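Side-chain contacts in peptide methionine sulfoxide reductase msrA/msrB (Neisseria meningitidis, PDB 3BQG), which reduces methionine S-sulfoxide back to methionine through its MsrA domain, probably by way of a sulfenic acid formed on its catalytic cysteine: residues Trp14-Glu17 with Ala18-Arg22; Glu44-Tyr48 with Arg49-His53; Gly88-Gly92 with Thr93-Ser97; Asp137-Glu140 with Tyr141-Asp144; His155-Ile158 with Arg159-Asp162. The protein carries 1 engineered substitution. One frame throughout, in Å; residues are numbered along the deposited sequence.

Contact 1 of 5, residues Trp14-Glu17 with Ala18-Arg22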
# COMPACT_ATOMS: atom_id res chain seq x y z
N TRP A 14 -1.82 -7.62 -4.97
CA TRP A 14 -3.05 -8.42 -5.03
C TRP A 14 -3.69 -8.48 -3.65
O TRP A 14 -4.86 -8.12 -3.47
CB TRP A 14 -2.77 -9.85 -5.51
CG TRP A 14 -2.24 -9.99 -6.91
CD1 TRP A 14 -2.33 -9.07 -7.92
CD2 TRP A 14 -1.58 -11.13 -7.46
NE1 TRP A 14 -1.77 -9.58 -9.07
CE2 TRP A 14 -1.30 -10.84 -8.81
CE3 TRP A 14 -1.20 -12.38 -6.94
CZ2 TRP A 14 -0.65 -11.75 -9.66
CZ3 TRP A 14 -0.55 -13.28 -7.78
CH2 TRP A 14 -0.28 -12.96 -9.13
N GLY A 15 -2.92 -8.93 -2.66
CA GLY A 15 -3.43 -9.04 -1.31
C GLY A 15 -3.76 -7.72 -0.64
O GLY A 15 -4.81 -7.59 0.00
N LEU A 16 -2.88 -6.73 -0.77
CA LEU A 16 -3.12 -5.43 -0.15
C LEU A 16 -4.36 -4.74 -0.73
O LEU A 16 -5.10 -4.08 -0.00
CB LEU A 16 -1.89 -4.53 -0.32
CG LEU A 16 -1.91 -3.18 0.41
CD1 LEU A 16 -2.01 -3.38 1.91
CD2 LEU A 16 -0.63 -2.41 0.06
N GLU A 17 -4.57 -4.88 -2.03
CA GLU A 17 -5.73 -4.26 -2.66
C GLU A 17 -7.01 -4.94 -2.17
O GLU A 17 -7.95 -4.27 -1.74
CB GLU A 17 -5.67 -4.39 -4.18
CG GLU A 17 -6.98 -3.97 -4.85
CD GLU A 17 -7.13 -4.52 -6.25
OE1 GLU A 17 -6.98 -5.75 -6.42
OE2 GLU A 17 -7.40 -3.73 -7.18
N ALA A 18 -7.02 -6.26 -2.23
CA ALA A 18 -8.18 -7.04 -1.79
C ALA A 18 -8.52 -6.67 -0.35
O ALA A 18 -9.69 -6.59 0.03
CB ALA A 18 -7.86 -8.52 -1.88
N TYR A 19 -7.48 -6.45 0.44
CA TYR A 19 -7.64 -6.08 1.84
C TYR A 19 -8.34 -4.73 2.01
O TYR A 19 -9.32 -4.63 2.75
CB TYR A 19 -6.25 -6.04 2.50
CG TYR A 19 -6.20 -5.51 3.91
CD1 TYR A 19 -6.68 -6.26 4.98
CD2 TYR A 19 -5.64 -4.26 4.17
CE1 TYR A 19 -6.59 -5.77 6.29
CE2 TYR A 19 -5.55 -3.77 5.46
CZ TYR A 19 -6.03 -4.53 6.52
OH TYR A 19 -5.92 -4.04 7.80
N PHE A 20 -7.86 -3.69 1.34
CA PHE A 20 -8.47 -2.37 1.48
C PHE A 20 -9.89 -2.24 0.92
O PHE A 20 -10.67 -1.41 1.38
CB PHE A 20 -7.55 -1.29 0.90
CG PHE A 20 -6.56 -0.75 1.90
CD1 PHE A 20 -6.93 0.27 2.78
CD2 PHE A 20 -5.30 -1.32 2.03
CE1 PHE A 20 -6.07 0.70 3.79
CE2 PHE A 20 -4.42 -0.90 3.04
CZ PHE A 20 -4.81 0.12 3.92
N GLN A 21 -10.23 -3.06 -0.07
CA GLN A 21 -11.56 -3.02 -0.66
C GLN A 21 -12.64 -3.46 0.32
O GLN A 21 -13.79 -3.01 0.24
CB GLN A 21 -11.62 -3.90 -1.92
CG GLN A 21 -11.00 -3.27 -3.15
CD GLN A 21 -11.88 -2.20 -3.77
OE1 GLN A 21 -12.45 -1.36 -3.07
NE2 GLN A 21 -11.99 -2.21 -5.09
N ARG A 22 -12.28 -4.34 1.26
CA ARG A 22 -13.24 -4.84 2.25
C ARG A 22 -13.56 -3.84 3.36
O ARG A 22 -14.48 -4.06 4.14
CB ARG A 22 -12.72 -6.13 2.90
CG ARG A 22 -12.78 -7.36 2.00
CD ARG A 22 -12.33 -8.62 2.74
NE ARG A 22 -13.15 -8.91 3.92
CZ ARG A 22 -13.69 -10.09 4.17
NH1 ARG A 22 -14.43 -10.27 5.26
NH2 ARG A 22 -13.51 -11.10 3.34
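Leu16 carries CG trans to its backbone N (chi1 -174°), and Phe20, with chi1 at -89°, leans its ring back along the same side of the helix, which brings the two side chains together one turn apart. This is i to i+4 packing on helix 14-21, the helix that starts two residues after Cys12 in the GCFWG motif of MsrA enzymes. The leucine and the phenylalanine lie side by side and point the same way. Leu16 CD1 does the touching, 3.6 Å from Phe20 CE2, and the same methyl stands 4.4 Å from Tyr19 CD2. Phe20 also turns a ring edge to the backbone, with CD2 3.4 Å from Leu16 O, near the ring plane. Together they face the sheet and its covering helix: Leu16 rests on Val57, and Phe20 on Val59, Ile71 and Tyr74. Underneath run the helical bonds, Ala18 N to Trp14 O at 3.1 Å with a nearly straight N-H (166°), and Phe20 N to Leu16 O at 3.1 Å. On another side of the helix Glu17 stretches out in extended form, and its OE2 accepts from the backbone N of Asp144. Gln21 folds back over the turn before it: its N bonds to Glu17 O at 3.1 Å, while its CG lies 3.5 Å from that same oxygen.

Contact 2 of 5, residues Glu44-Tyr48 with Arg49-His53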
# COMPACT_ATOMS: atom_id res chain seq x y z
N GLU A 44 5.94 -6.50 -16.62
CA GLU A 44 7.22 -7.08 -16.99
C GLU A 44 8.37 -6.09 -16.83
O GLU A 44 9.49 -6.48 -16.51
CB GLU A 44 7.18 -7.59 -18.44
CG GLU A 44 6.24 -8.77 -18.68
CD GLU A 44 4.79 -8.42 -18.44
OE1 GLU A 44 4.37 -7.30 -18.83
OE2 GLU A 44 4.06 -9.26 -17.87
N ASP A 45 8.11 -4.81 -17.07
CA ASP A 45 9.14 -3.78 -16.92
C ASP A 45 9.62 -3.73 -15.47
O ASP A 45 10.83 -3.72 -15.20
CB ASP A 45 8.62 -2.40 -17.31
CG ASP A 45 8.52 -2.20 -18.82
OD1 ASP A 45 9.36 -2.77 -19.55
OD2 ASP A 45 7.61 -1.47 -19.26
N VAL A 46 8.66 -3.68 -14.56
CA VAL A 46 8.95 -3.61 -13.13
C VAL A 46 9.59 -4.89 -12.59
O VAL A 46 10.63 -4.84 -11.92
CB VAL A 46 7.66 -3.34 -12.32
CG1 VAL A 46 7.98 -3.20 -10.83
CG2 VAL A 46 6.97 -2.09 -12.85
N SER A 47 8.97 -6.02 -12.88
CA SER A 47 9.44 -7.32 -12.40
C SER A 47 10.73 -7.83 -13.00
O SER A 47 11.53 -8.48 -12.32
CB SER A 47 8.36 -8.39 -12.63
OG SER A 47 7.10 -7.99 -12.11
N TYR A 48 10.96 -7.53 -14.28
CA TYR A 48 12.14 -8.04 -14.95
C TYR A 48 13.11 -7.04 -15.57
O TYR A 48 14.24 -7.39 -15.88
CB TYR A 48 11.70 -9.05 -16.02
CG TYR A 48 10.78 -10.12 -15.47
CD1 TYR A 48 11.22 -11.00 -14.49
CD2 TYR A 48 9.46 -10.22 -15.90
CE1 TYR A 48 10.37 -11.96 -13.94
CE2 TYR A 48 8.59 -11.17 -15.35
CZ TYR A 48 9.06 -12.03 -14.37
OH TYR A 48 8.21 -12.97 -13.82
N ARG A 49 12.68 -5.79 -15.75
CA ARG A 49 13.57 -4.80 -16.35
C ARG A 49 14.05 -3.70 -15.41
O ARG A 49 14.40 -2.61 -15.84
CB ARG A 49 12.92 -4.21 -17.60
CG ARG A 49 12.72 -5.27 -18.68
CD ARG A 49 11.90 -4.75 -19.85
NE ARG A 49 11.64 -5.82 -20.80
CZ ARG A 49 10.43 -6.12 -21.28
NH1 ARG A 49 10.28 -7.12 -22.15
NH2 ARG A 49 9.37 -5.43 -20.88
N HIS A 50 14.07 -4.03 -14.12
CA HIS A 50 14.54 -3.13 -13.07
C HIS A 50 14.21 -1.64 -13.20
O HIS A 50 15.10 -0.80 -13.11
CB HIS A 50 16.05 -3.32 -12.91
CG HIS A 50 16.43 -4.70 -12.49
ND1 HIS A 50 16.40 -5.12 -11.18
CD2 HIS A 50 16.80 -5.78 -13.22
CE1 HIS A 50 16.73 -6.40 -11.12
NE2 HIS A 50 16.98 -6.82 -12.34
N THR A 51 12.94 -1.32 -13.42
CA THR A 51 12.55 0.08 -13.54
C THR A 51 12.55 0.76 -12.16
O THR A 51 12.53 1.99 -12.07
CB THR A 51 11.17 0.21 -14.19
OG1 THR A 51 10.22 -0.57 -13.46
CG2 THR A 51 11.21 -0.26 -15.63
N GLY A 52 12.55 -0.04 -11.09
CA GLY A 52 12.59 0.49 -9.73
C GLY A 52 11.29 0.85 -9.04
O GLY A 52 11.30 1.31 -7.89
N HIS A 53 10.16 0.63 -9.71
CA HIS A 53 8.84 0.94 -9.14
C HIS A 53 8.47 -0.01 -8.01
O HIS A 53 8.90 -1.16 -7.98
CB HIS A 53 7.76 0.83 -10.22
CG HIS A 53 7.95 1.76 -11.37
ND1 HIS A 53 7.27 2.96 -11.47
CD2 HIS A 53 8.74 1.69 -12.46
CE1 HIS A 53 7.64 3.58 -12.58
NE2 HIS A 53 8.53 2.82 -13.20
O HOH W 1 12.16 -2.94 -10.69
O HOH W 2 13.27 -5.99 -12.11
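Two waters bridge Val46 O to backbone N-H groups of the chain that follows: one donates to it at 2.7 Å and accepts from Gly52 N, the other donates at 2.9 Å and accepts from His50 N. The second water also sits over the centre of the His50 ring. Thr51 CG2 packs on Asp45 CB at 3.8 Å. The setting is the C-terminal end of helix 43-48, where Arg49 is the first residue to leave helical angles and the chain swings toward strand 54-62 of the mixed sheet. Arg49 N still bonds to Asp45 O at 2.8 Å. Its side chain, extended from CG to NE, runs back along the helix end and forms a salt bridge, with NH2 3.0 Å from Asp45 OD1. The oxygen lies in the guanidinium plane, yet the nitrogen stands well above the carboxylate plane, and the two flat groups are turned 57° apart. The other oxygen, Asp45 OD2, accepts from Ser42 N, so each carboxylate oxygen has a donor. Deeper in, Val46 crosses His53 at about a right angle and touches it with both methyls: CG1 lies 3.6 Å from His53 O, and CG2 lies 4.0 Å from His53 CB.

Contact 3 of 5, residues Gly88-Gly92 with Thr93-Ser97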
# COMPACT_ATOMS: atom_id res chain seq x y z
N GLY A 88 6.48 -11.33 3.06
CA GLY A 88 6.13 -12.72 2.83
C GLY A 88 7.28 -13.38 2.10
O GLY A 88 8.44 -13.25 2.50
N ASN A 89 6.97 -14.09 1.02
CA ASN A 89 8.00 -14.78 0.25
C ASN A 89 8.48 -13.94 -0.93
O ASN A 89 9.35 -14.37 -1.69
CB ASN A 89 7.46 -16.12 -0.25
CG ASN A 89 6.81 -16.93 0.85
OD1 ASN A 89 7.42 -17.17 1.90
ND2 ASN A 89 5.57 -17.35 0.63
N ASP A 90 7.93 -12.74 -1.06
CA ASP A 90 8.28 -11.83 -2.16
C ASP A 90 9.47 -10.93 -1.82
O ASP A 90 9.42 -10.16 -0.87
CB ASP A 90 7.05 -11.00 -2.50
CG ASP A 90 5.87 -11.85 -2.95
OD1 ASP A 90 4.71 -11.51 -2.63
OD2 ASP A 90 6.10 -12.87 -3.63
N THR A 91 10.53 -11.03 -2.62
CA THR A 91 11.74 -10.25 -2.40
C THR A 91 12.07 -9.33 -3.58
O THR A 91 11.90 -9.72 -4.74
CB THR A 91 12.95 -11.18 -2.15
OG1 THR A 91 12.67 -12.03 -1.03
CG2 THR A 91 14.20 -10.36 -1.85
N GLY A 92 12.55 -8.13 -3.29
CA GLY A 92 12.90 -7.19 -4.35
C GLY A 92 12.41 -5.79 -4.04
O GLY A 92 11.49 -5.62 -3.24
N THR A 93 13.02 -4.78 -4.65
CA THR A 93 12.61 -3.40 -4.38
C THR A 93 11.15 -3.15 -4.75
O THR A 93 10.56 -2.19 -4.27
CB THR A 93 13.48 -2.36 -5.14
OG1 THR A 93 13.46 -2.64 -6.54
CG2 THR A 93 14.91 -2.40 -4.63
N GLN A 94 10.57 -3.99 -5.61
CA GLN A 94 9.18 -3.78 -6.00
C GLN A 94 8.19 -4.16 -4.90
O GLN A 94 6.99 -3.88 -5.00
CB GLN A 94 8.86 -4.54 -7.29
CG GLN A 94 8.46 -6.00 -7.13
CD GLN A 94 8.50 -6.76 -8.45
OE1 GLN A 94 9.57 -7.16 -8.91
NE2 GLN A 94 7.33 -6.95 -9.07
N TYR A 95 8.70 -4.78 -3.83
CA TYR A 95 7.89 -5.19 -2.69
C TYR A 95 8.27 -4.39 -1.44
O TYR A 95 7.88 -4.75 -0.33
CB TYR A 95 8.06 -6.69 -2.41
CG TYR A 95 7.71 -7.58 -3.59
CD1 TYR A 95 6.41 -7.62 -4.09
CD2 TYR A 95 8.68 -8.35 -4.23
CE1 TYR A 95 6.08 -8.40 -5.19
CE2 TYR A 95 8.37 -9.14 -5.33
CZ TYR A 95 7.07 -9.16 -5.81
OH TYR A 95 6.75 -9.91 -6.91
N ARG A 96 9.02 -3.31 -1.62
CA ARG A 96 9.44 -2.47 -0.50
C ARG A 96 8.22 -1.80 0.13
O ARG A 96 7.22 -1.58 -0.56
CB ARG A 96 10.44 -1.39 -0.97
CG ARG A 96 9.88 -0.29 -1.88
CD ARG A 96 11.00 0.70 -2.24
NE ARG A 96 10.59 1.80 -3.12
CZ ARG A 96 10.52 1.73 -4.45
NH1 ARG A 96 10.84 0.61 -5.09
NH2 ARG A 96 10.16 2.80 -5.15
N SER A 97 8.29 -1.50 1.42
CA SER A 97 7.16 -0.85 2.09
C SER A 97 7.29 0.66 2.02
O SER A 97 8.39 1.21 2.06
CB SER A 97 7.06 -1.29 3.56
OG SER A 97 8.22 -0.92 4.30
O HOH W 3 7.61 -12.63 -6.43
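Gly92 O accepts from Tyr95 N at 3.0 Å with a nearly straight N-H, closing a type I beta turn whose middle residues are Thr93 and Gln94. The turn leads from the short strand 90-91 toward strand 97-101 of the mixed sheet. Gly92 takes a positive phi (137°) at its first position. The Tyr95 ring folds back over the incoming strand and is held as the middle layer of a sandwich. Over one face stands Asp90 CB, 3.4 Å from the ring centroid and only 7° off the ring normal, a close CH-pi contact. Over the centre of the opposite face lies Gln94 CG, from the residue just before the tyrosine. Gly92 N and Thr91 O come in at the edge, the latter 3.5 Å from Tyr95 CD2. The Asp90 carboxylate is tilted 25° from the ring plane and leans out toward the phenol end. There one water donates both to Asp90 OD2 at 3.2 Å and to Tyr95 OH at 2.9 Å, linking the two side-chain ends. Asp90 OD1 is taken up by Tyr153 OH. Just beyond the tyrosine, Arg96 forms a salt bridge with Glu128 and, its chain extended through chi3, brings NH1 alongside the turn. Its backbone N and its NH1 reach Thr93 O from opposite faces of the carbonyl plane, NH1 at 2.9 Å.

Contact 4 of 5, residues Asp137-Glu140 with Tyr141-Asp144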
# COMPACT_ATOMS: atom_id res chain seq x y z
N ASP A 137 -1.23 2.92 -13.23
CA ASP A 137 -2.14 1.79 -13.00
C ASP A 137 -1.59 0.48 -13.57
O ASP A 137 -1.02 0.48 -14.66
CB ASP A 137 -3.50 2.04 -13.66
CG ASP A 137 -4.25 3.20 -13.07
OD1 ASP A 137 -3.69 3.92 -12.22
OD2 ASP A 137 -5.42 3.39 -13.46
N ALA A 138 -1.80 -0.61 -12.85
CA ALA A 138 -1.36 -1.92 -13.32
C ALA A 138 -2.37 -2.38 -14.38
O ALA A 138 -3.47 -1.82 -14.47
CB ALA A 138 -1.33 -2.91 -12.18
N GLU A 139 -2.00 -3.37 -15.17
CA GLU A 139 -2.88 -3.90 -16.21
C GLU A 139 -4.21 -4.37 -15.61
O GLU A 139 -4.29 -4.69 -14.42
CB GLU A 139 -2.19 -5.05 -16.95
CG GLU A 139 -0.95 -4.62 -17.72
CD GLU A 139 0.31 -4.61 -16.87
OE1 GLU A 139 0.23 -4.36 -15.64
OE2 GLU A 139 1.40 -4.85 -17.44
N GLU A 140 -5.24 -4.41 -16.45
CA GLU A 140 -6.57 -4.81 -16.01
C GLU A 140 -6.63 -6.17 -15.32
O GLU A 140 -7.36 -6.34 -14.34
CB GLU A 140 -7.54 -4.77 -17.20
CG GLU A 140 -8.89 -5.44 -16.97
CD GLU A 140 -8.88 -6.92 -17.35
OE1 GLU A 140 -8.44 -7.24 -18.48
OE2 GLU A 140 -9.32 -7.75 -16.52
N TYR A 141 -5.86 -7.15 -15.79
CA TYR A 141 -5.91 -8.45 -15.16
C TYR A 141 -5.42 -8.42 -13.71
O TYR A 141 -5.69 -9.34 -12.94
CB TYR A 141 -5.11 -9.50 -15.96
CG TYR A 141 -3.62 -9.29 -16.04
CD1 TYR A 141 -3.06 -8.45 -17.01
CD2 TYR A 141 -2.76 -9.97 -15.18
CE1 TYR A 141 -1.67 -8.31 -17.13
CE2 TYR A 141 -1.37 -9.83 -15.29
CZ TYR A 141 -0.84 -9.01 -16.27
OH TYR A 141 0.53 -8.89 -16.40
N HIS A 142 -4.72 -7.35 -13.34
CA HIS A 142 -4.22 -7.20 -11.97
C HIS A 142 -5.25 -6.55 -11.04
O HIS A 142 -5.23 -6.80 -9.83
CB HIS A 142 -2.94 -6.37 -11.95
CG HIS A 142 -1.71 -7.14 -12.34
ND1 HIS A 142 -1.30 -8.27 -11.67
CD2 HIS A 142 -0.81 -6.93 -13.32
CE1 HIS A 142 -0.19 -8.72 -12.21
NE2 HIS A 142 0.13 -7.93 -13.22
N GLN A 143 -6.13 -5.71 -11.58
CA GLN A 143 -7.15 -5.05 -10.76
C GLN A 143 -8.18 -6.07 -10.27
O GLN A 143 -8.64 -6.91 -11.05
CB GLN A 143 -7.86 -3.96 -11.57
CG GLN A 143 -6.95 -2.94 -12.24
CD GLN A 143 -6.05 -2.21 -11.25
OE1 GLN A 143 -6.38 -2.08 -10.08
NE2 GLN A 143 -4.91 -1.73 -11.73
N ASP A 144 -8.54 -5.99 -8.99
CA ASP A 144 -9.50 -6.92 -8.40
C ASP A 144 -9.05 -8.36 -8.64
O ASP A 144 -9.87 -9.25 -8.82
CB ASP A 144 -10.90 -6.74 -9.01
CG ASP A 144 -11.44 -5.34 -8.83
OD1 ASP A 144 -11.37 -4.82 -7.70
OD2 ASP A 144 -11.94 -4.77 -9.82
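The His142 imidazole has Glu139 OE1 at its edge, in plane and 3.6 Å from CD2, while Tyr141 CE2 lies over one face, displaced toward the rim. The Tyr141 ring in turn has His142 CD2 over one of its faces, again off centre, so neighbouring residues overlap their rings only at the margins. Glu139 runs alongside both rings and points the same way as they do. Its CB comes 3.3 Å from Tyr141 CE1, obliquely to that ring, and its carboxylate is turned 60° from the imidazole plane. Tyr141 reaches this place with CG between its own backbone N and carbonyl carbon (chi1 66°), which folds the ring back over Glu139. The backbone beneath is a type I beta turn over Glu139-His142, with His142 N bonded to Glu139 O at 2.9 Å, in the connection from edge strand 135-137 to helix 145-148. Just before the turn, Ala138 CB meets His142 CB at 3.8 Å. Gln143, bent at chi2, brings its amide back so that NE2 donates to Ala138 O at 3.1 Å; the oxygen lies in the amide plane, although NE2 itself stands above the carbonyl plane. Around the loop, His142 ND1 bonds to Trp14 NE1, and Glu139 OE1 bonds to Tyr33 OH and OE2 to Tyr43 N. Gln143 NE2 also donates to Ser31 O. With two backbone carbonyls as its partners, this nitrogen fixes which way round the Gln143 amide sits and ties the loop to strand 26-34.

Contact 5 of 5, residues His155-Ile158 with Arg159-Asp162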
# COMPACT_ATOMS: atom_id res chain seq x y z
N HIS A 155 -0.32 -12.81 0.49
CA HIS A 155 0.52 -12.87 1.68
C HIS A 155 -0.22 -12.24 2.86
O HIS A 155 0.29 -12.21 3.98
CB HIS A 155 1.84 -12.12 1.43
CG HIS A 155 1.67 -10.65 1.19
ND1 HIS A 155 0.92 -10.14 0.15
CD2 HIS A 155 2.14 -9.57 1.87
CE1 HIS A 155 0.94 -8.82 0.19
NE2 HIS A 155 1.67 -8.45 1.22
N ILE A 156 -1.43 -11.76 2.61
CA ILE A 156 -2.23 -11.13 3.65
C ILE A 156 -3.57 -11.83 3.88
O ILE A 156 -4.23 -12.24 2.94
CB ILE A 156 -2.53 -9.66 3.28
CG1 ILE A 156 -1.22 -8.89 3.07
CG2 ILE A 156 -3.37 -9.00 4.38
CD1 ILE A 156 -1.41 -7.47 2.57
N ASP A 157 -3.94 -11.98 5.15
CA ASP A 157 -5.21 -12.60 5.52
C ASP A 157 -6.23 -11.48 5.39
O ASP A 157 -6.52 -10.77 6.36
CB ASP A 157 -5.16 -13.11 6.96
CG ASP A 157 -6.44 -13.82 7.38
OD1 ASP A 157 -7.45 -13.74 6.64
OD2 ASP A 157 -6.44 -14.46 8.45
N ILE A 158 -6.77 -11.33 4.19
CA ILE A 158 -7.74 -10.28 3.92
C ILE A 158 -8.87 -10.19 4.94
O ILE A 158 -9.49 -9.13 5.11
CB ILE A 158 -8.32 -10.46 2.49
CG1 ILE A 158 -7.17 -10.48 1.48
CG2 ILE A 158 -9.25 -9.31 2.15
CD1 ILE A 158 -6.23 -9.30 1.61
N ARG A 159 -9.14 -11.29 5.64
CA ARG A 159 -10.20 -11.32 6.64
C ARG A 159 -9.97 -10.27 7.72
O ARG A 159 -10.91 -9.65 8.22
CB ARG A 159 -10.25 -12.69 7.33
CG ARG A 159 -10.31 -13.90 6.41
CD ARG A 159 -10.17 -15.17 7.24
NE ARG A 159 -10.29 -16.44 6.52
CZ ARG A 159 -10.67 -16.60 5.26
NH1 ARG A 159 -10.74 -17.82 4.74
NH2 ARG A 159 -10.96 -15.56 4.49
N LYS A 160 -8.70 -10.08 8.08
CA LYS A 160 -8.31 -9.13 9.11
C LYS A 160 -8.81 -7.71 8.89
O LYS A 160 -8.74 -6.87 9.79
CB LYS A 160 -6.79 -9.12 9.25
CG LYS A 160 -6.21 -10.46 9.69
CD LYS A 160 -4.73 -10.34 10.02
CE LYS A 160 -4.17 -11.67 10.53
NZ LYS A 160 -2.73 -11.57 10.91
N ALA A 161 -9.31 -7.42 7.69
CA ALA A 161 -9.82 -6.08 7.41
C ALA A 161 -11.12 -5.84 8.16
O ALA A 161 -11.49 -4.69 8.42
CB ALA A 161 -10.05 -5.92 5.91
N ASP A 162 -11.79 -6.93 8.53
CA ASP A 162 -13.07 -6.85 9.24
C ASP A 162 -12.94 -6.41 10.69
O ASP A 162 -13.90 -5.91 11.28
CB ASP A 162 -13.77 -8.21 9.19
CG ASP A 162 -13.87 -8.75 7.77
OD1 ASP A 162 -14.26 -7.98 6.86
OD2 ASP A 162 -13.56 -9.94 7.58
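Asp157 and Lys160 cross at about a right angle, the extended lysine passing over the aspartate stem so that Lys160 CG lies 3.9 Å from Asp157 CB. The contact is made by the aliphatic part of the lysine, for its charged end runs on and leaves NZ 5.3 Å from Asp157 OD2. At that separation any attraction is probably weak. Against Arg159 the aspartate lies aslant, with the carboxylate and guanidinium planes 68° apart. Asp157 has its CG trans to the backbone N (chi1 -177°), which turns the carboxylate toward the backbone N of Arg159. The position of OD1 is uncertain, so two interactions are doubtful: its bond from Arg159 N, and a long salt bridge to Arg159 NE at 3.9 Å, well out of the guanidinium plane. The backbone is clearer: Lys160 N bonds to Asp157 O at 2.9 Å, and Ala161 N to Ile158 O at 3.1 Å. Ile158 and Ala161 pack on Tyr19 of helix 14-21, and Lys160 O accepts from Arg77 NH1. The Lys160-Asp157 and Ala161-Ile158 bonds, successive i to i+3 pairs, make a short 3-10 turn, entered through an inverse gamma turn at Asp157 whose side chain is consistent with an Asx turn, if OD1 is placed correctly.

In the fold
Contact 1 lies nearest in sequence to the redox centre, starting two residues after Cys12, which is present as its sulfenic acid. Contact 5 packs closest to contact 1, with centres about 8 Å apart, and Arg22 forms a salt bridge to Asp162. Contact 4 also touches contact 1, with centres about 13 Å apart, so the helix that follows the cysteine is flanked by both loops, themselves about 20 Å apart between centres. Contacts 2 and 3 form a second pair, also about 13 Å between centres, joined where Arg96 NH1 lies 2.9 Å from Gly52 O and Gln94 NE2 lies 3.2 Å from Ser47 OG. Contact 2 meets contact 4 through Glu44, beside Tyr141 and Glu139.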